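Local structure of uroporphyrin-III C-methyltransferase (Thermus thermophilus, 1VE2) at residues T62-I67 / G96-A101; V195-V200 / G223-L228. The protein probably methylates uroporphyrinogen III with S-adenosyl-L-methionine as methyl donor, a step of tetrapyrrole biosynthesis. All coordinates share one frame; numbering follows the deposited sequence.

Contact 1. Residues T62-I67 / G96-A101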
# COMPACT_ATOMS: atom_id res chain seq x y z
N THR A 62 11.26 -22.21 5.55
CA THR A 62 10.62 -22.57 6.81
C THR A 62 9.13 -22.79 6.63
O THR A 62 8.43 -21.93 6.09
CB THR A 62 10.81 -21.47 7.88
OG1 THR A 62 12.20 -21.16 8.01
CG2 THR A 62 10.28 -21.94 9.22
N PRO A 63 8.62 -23.95 7.07
CA PRO A 63 7.19 -24.27 6.95
C PRO A 63 6.35 -23.29 7.77
O PRO A 63 6.68 -22.96 8.91
CB PRO A 63 7.11 -25.69 7.50
CG PRO A 63 8.47 -26.25 7.21
CD PRO A 63 9.36 -25.10 7.60
N GLN A 64 5.26 -22.82 7.18
CA GLN A 64 4.38 -21.88 7.86
C GLN A 64 3.81 -22.49 9.13
O GLN A 64 3.62 -21.79 10.13
CB GLN A 64 3.23 -21.46 6.93
CG GLN A 64 2.30 -20.41 7.54
CD GLN A 64 3.03 -19.11 7.86
OE1 GLN A 64 3.67 -18.52 7.00
NE2 GLN A 64 2.92 -18.67 9.11
N GLU A 65 3.53 -23.79 9.10
CA GLU A 65 2.97 -24.47 10.27
C GLU A 65 3.87 -24.26 11.48
O GLU A 65 3.38 -24.10 12.60
CB GLU A 65 2.82 -25.98 10.02
CG GLU A 65 2.23 -26.36 8.67
CD GLU A 65 3.28 -26.36 7.57
OE1 GLU A 65 4.01 -27.37 7.42
OE2 GLU A 65 3.37 -25.35 6.86
N ALA A 66 5.18 -24.26 11.25
CA ALA A 66 6.14 -24.08 12.33
C ALA A 66 6.11 -22.65 12.87
O ALA A 66 6.15 -22.41 14.08
CB ALA A 66 7.54 -24.43 11.84
N ILE A 67 6.06 -21.69 11.95
CA ILE A 67 6.03 -20.29 12.32
C ILE A 67 4.79 -20.01 13.15
O ILE A 67 4.87 -19.51 14.27
CB ILE A 67 6.03 -19.39 11.07
CG1 ILE A 67 7.33 -19.59 10.28
CG2 ILE A 67 5.88 -17.92 11.47
CD1 ILE A 67 7.36 -18.87 8.94
N GLY A 96 -2.76 -13.39 6.29
CA GLY A 96 -4.15 -13.65 6.63
C GLY A 96 -4.31 -14.99 7.32
O GLY A 96 -5.15 -15.15 8.19
N GLU A 97 -3.50 -15.97 6.92
CA GLU A 97 -3.60 -17.27 7.56
C GLU A 97 -3.08 -17.20 9.00
O GLU A 97 -3.60 -17.88 9.89
CB GLU A 97 -2.83 -18.32 6.76
CG GLU A 97 -3.45 -18.64 5.43
CD GLU A 97 -2.69 -19.72 4.72
OE1 GLU A 97 -2.33 -19.52 3.55
OE2 GLU A 97 -2.44 -20.77 5.34
N GLU A 98 -2.04 -16.39 9.22
CA GLU A 98 -1.49 -16.25 10.56
C GLU A 98 -2.52 -15.58 11.45
O GLU A 98 -2.76 -16.03 12.58
CB GLU A 98 -0.20 -15.42 10.52
CG GLU A 98 0.95 -16.14 9.80
CD GLU A 98 2.19 -15.28 9.63
OE1 GLU A 98 2.05 -14.05 9.38
OE2 GLU A 98 3.31 -15.83 9.71
N ALA A 99 -3.15 -14.52 10.95
CA ALA A 99 -4.19 -13.83 11.72
C ALA A 99 -5.33 -14.78 12.07
O ALA A 99 -5.78 -14.80 13.21
CB ALA A 99 -4.74 -12.65 10.91
N LEU A 100 -5.80 -15.54 11.09
CA LEU A 100 -6.89 -16.49 11.35
C LEU A 100 -6.50 -17.51 12.41
O LEU A 100 -7.30 -17.83 13.30
CB LEU A 100 -7.26 -17.25 10.07
CG LEU A 100 -8.39 -16.71 9.20
CD1 LEU A 100 -8.55 -17.62 7.99
CD2 LEU A 100 -9.69 -16.65 10.02
N ALA A 101 -5.29 -18.04 12.30
CA ALA A 101 -4.82 -19.03 13.27
C ALA A 101 -4.78 -18.46 14.68
O ALA A 101 -5.15 -19.13 15.64
CB ALA A 101 -3.44 -19.55 12.86
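With CG anti to the backbone N (chi1 -177°) and the chain bent at its second torsion, Gln64 carries its amide across to Glu98, whose own side chain runs extended beyond CG to meet it. The bond that results, Gln64 NE2 to Glu98 OE2, is 2.9 Å long with an N-H...O angle of 150°. The amide nitrogen reaches OE2 on its anti side, tilted out of the carboxylate plane, and the two flat groups stand nearly perpendicular, 81° apart. NE2 also lies 3.3 Å from Glu98 CG, over the aliphatic part of the acid. Both residues belong to helices of the N-terminal domain of the tetrapyrrole methylase fold, which is built on a parallel sheet: Gln64 sits in the first turn of helix 64-76, just after Pro63 at the N-cap position, and Glu98 on helix 95-105. From the same face of helix 64-76, Ile67 sets its CG2 methyl 3.8 Å from Glu98 OE2. The buried carboxylate also meets two cations of strand 80-85, a salt bridge from Lys85 to OE1 and one from Arg83 to OE2, which probably favours the ionised form. A leucine in place of Gln64 would probably leave OE2 without its amide donor, though still paired with Arg83, and Thr68 OG1 without its bond to NE2. Thr68, one turn along helix 64-76, also packs against Glu98, while helix 95-105 packs in addition on the second subunit.

Contact 2. Residues V195-V200 / G223-L228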
# COMPACT_ATOMS: atom_id res chain seq x y z
N VAL A 195 16.75 -0.49 -12.03
CA VAL A 195 15.50 -0.25 -12.75
C VAL A 195 15.75 -0.28 -14.26
O VAL A 195 16.69 0.34 -14.75
CB VAL A 195 14.90 1.13 -12.39
CG1 VAL A 195 13.63 1.37 -13.19
CG2 VAL A 195 14.60 1.19 -10.90
N ARG A 196 14.91 -1.02 -14.98
CA ARG A 196 15.02 -1.10 -16.43
C ARG A 196 13.68 -0.77 -17.07
O ARG A 196 12.64 -1.33 -16.70
CB ARG A 196 15.46 -2.50 -16.87
CG ARG A 196 16.81 -2.92 -16.34
CD ARG A 196 17.29 -4.17 -17.05
NE ARG A 196 18.06 -5.04 -16.18
CZ ARG A 196 18.55 -6.22 -16.54
NH1 ARG A 196 19.23 -6.96 -15.68
NH2 ARG A 196 18.36 -6.66 -17.78
N LEU A 197 13.71 0.15 -18.03
CA LEU A 197 12.50 0.59 -18.72
C LEU A 197 12.50 0.14 -20.17
O LEU A 197 13.53 0.22 -20.85
CB LEU A 197 12.38 2.11 -18.63
CG LEU A 197 12.51 2.67 -17.22
CD1 LEU A 197 12.44 4.19 -17.24
CD2 LEU A 197 11.40 2.08 -16.35
N GLY A 198 11.35 -0.32 -20.64
CA GLY A 198 11.24 -0.78 -22.02
C GLY A 198 9.81 -1.09 -22.40
O GLY A 198 8.90 -0.33 -22.07
N ARG A 199 9.61 -2.21 -23.09
CA ARG A 199 8.29 -2.62 -23.52
C ARG A 199 8.13 -4.13 -23.32
O ARG A 199 9.11 -4.85 -23.16
CB ARG A 199 8.08 -2.26 -24.99
CG ARG A 199 8.19 -0.77 -25.30
CD ARG A 199 8.08 -0.50 -26.79
NE ARG A 199 8.31 0.91 -27.13
CZ ARG A 199 7.47 1.90 -26.86
NH1 ARG A 199 6.32 1.65 -26.23
NH2 ARG A 199 7.77 3.15 -27.20
N VAL A 200 6.88 -4.60 -23.34
CA VAL A 200 6.61 -6.02 -23.16
C VAL A 200 7.41 -6.87 -24.14
O VAL A 200 7.97 -7.90 -23.77
CB VAL A 200 5.11 -6.34 -23.33
CG1 VAL A 200 4.87 -7.83 -23.19
CG2 VAL A 200 4.29 -5.59 -22.29
N GLY A 223 4.81 4.76 -19.33
CA GLY A 223 5.42 5.62 -20.34
C GLY A 223 5.98 6.90 -19.75
O GLY A 223 6.78 7.59 -20.38
N LEU A 224 5.56 7.22 -18.53
CA LEU A 224 6.03 8.44 -17.86
C LEU A 224 7.26 8.20 -17.00
O LEU A 224 7.89 9.15 -16.52
CB LEU A 224 4.93 8.98 -16.94
CG LEU A 224 3.60 9.46 -17.50
CD1 LEU A 224 2.66 9.74 -16.34
CD2 LEU A 224 3.80 10.70 -18.36
N TYR A 225 7.60 6.93 -16.79
CA TYR A 225 8.71 6.58 -15.91
C TYR A 225 10.09 7.13 -16.26
O TYR A 225 10.88 7.40 -15.37
CB TYR A 225 8.75 5.06 -15.74
CG TYR A 225 7.61 4.53 -14.87
CD1 TYR A 225 6.51 5.34 -14.55
CD2 TYR A 225 7.63 3.23 -14.38
CE1 TYR A 225 5.46 4.85 -13.76
CE2 TYR A 225 6.59 2.73 -13.58
CZ TYR A 225 5.51 3.55 -13.28
OH TYR A 225 4.48 3.06 -12.50
N GLY A 226 10.36 7.30 -17.55
CA GLY A 226 11.66 7.82 -17.95
C GLY A 226 11.88 9.23 -17.42
O GLY A 226 12.96 9.56 -16.93
N GLU A 227 10.85 10.05 -17.50
CA GLU A 227 10.94 11.43 -17.04
C GLU A 227 10.82 11.56 -15.52
O GLU A 227 11.31 12.53 -14.95
CB GLU A 227 9.86 12.26 -17.75
CG GLU A 227 9.71 13.69 -17.25
CD GLU A 227 8.75 14.50 -18.11
OE1 GLU A 227 7.77 13.91 -18.62
OE2 GLU A 227 8.96 15.71 -18.27
N LEU A 228 10.20 10.59 -14.87
CA LEU A 228 10.01 10.64 -13.43
C LEU A 228 11.00 9.83 -12.59
O LEU A 228 11.23 10.14 -11.42
CB LEU A 228 8.59 10.20 -13.07
CG LEU A 228 7.48 11.18 -13.44
CD1 LEU A 228 6.12 10.56 -13.13
CD2 LEU A 228 7.68 12.48 -12.66
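Leu197 reaches from strand 194-199, an outermost strand, within the chain, of the mixed sheet in the C-terminal domain, to the short helix 225-228, and its two methyls divide the work. CD1 meets backbone, lying 3.8 Å from Gly226 N and 3.9 Å from Tyr225 C. CD2 takes the side chain, 4.0 Å from Tyr225 CB, and sits at the edge of the aromatic ring, near its plane, without stacking on a face. The side chains of Leu197 and Tyr225 cross at about a right angle. The contact is small, 106 Å² summed over both sides, and made by van der Waals packing alone; Gly226 brings the helix backbone to the methyl with no side chain of its own. Beyond this first shell, Ala183 of strand 181-186 touches both Leu197 and Tyr225, Val217 of strand 214-218 packs on Tyr225, and backbone hydrogen bonds of Arg196 with Leu184 and Gly198 with Leu182 hold strand 194-199 to its neighbour. Tyr225 CB points at the strand, but with chi1 at -72° the ring leads away from it, and its OH is hydrogen-bonded to Pro128 O.

In the fold
Early in the chain, while the parallel sheet is being built, contact 1 closes a loop of 28 residues that includes strand 80-85, tying helix 64-76 to helix 95-105. After strand 109-112 completes that sheet, the chain enters the mixed sheet, where contact 2 closes a loop of 22 residues through strand 214-218, joining strand 194-199 to helix 225-228. The loops follow in series, neither nested nor crossed. The centres of contact 1 and contact 2 lie about 37 Å apart, on opposite sides of the chain's centre. The dimer nevertheless relates them: Ala99 and Leu100 pack on Leu228 and Leu224 of the second subunit, which lie in 223-228 but not among the residues touching 195-200.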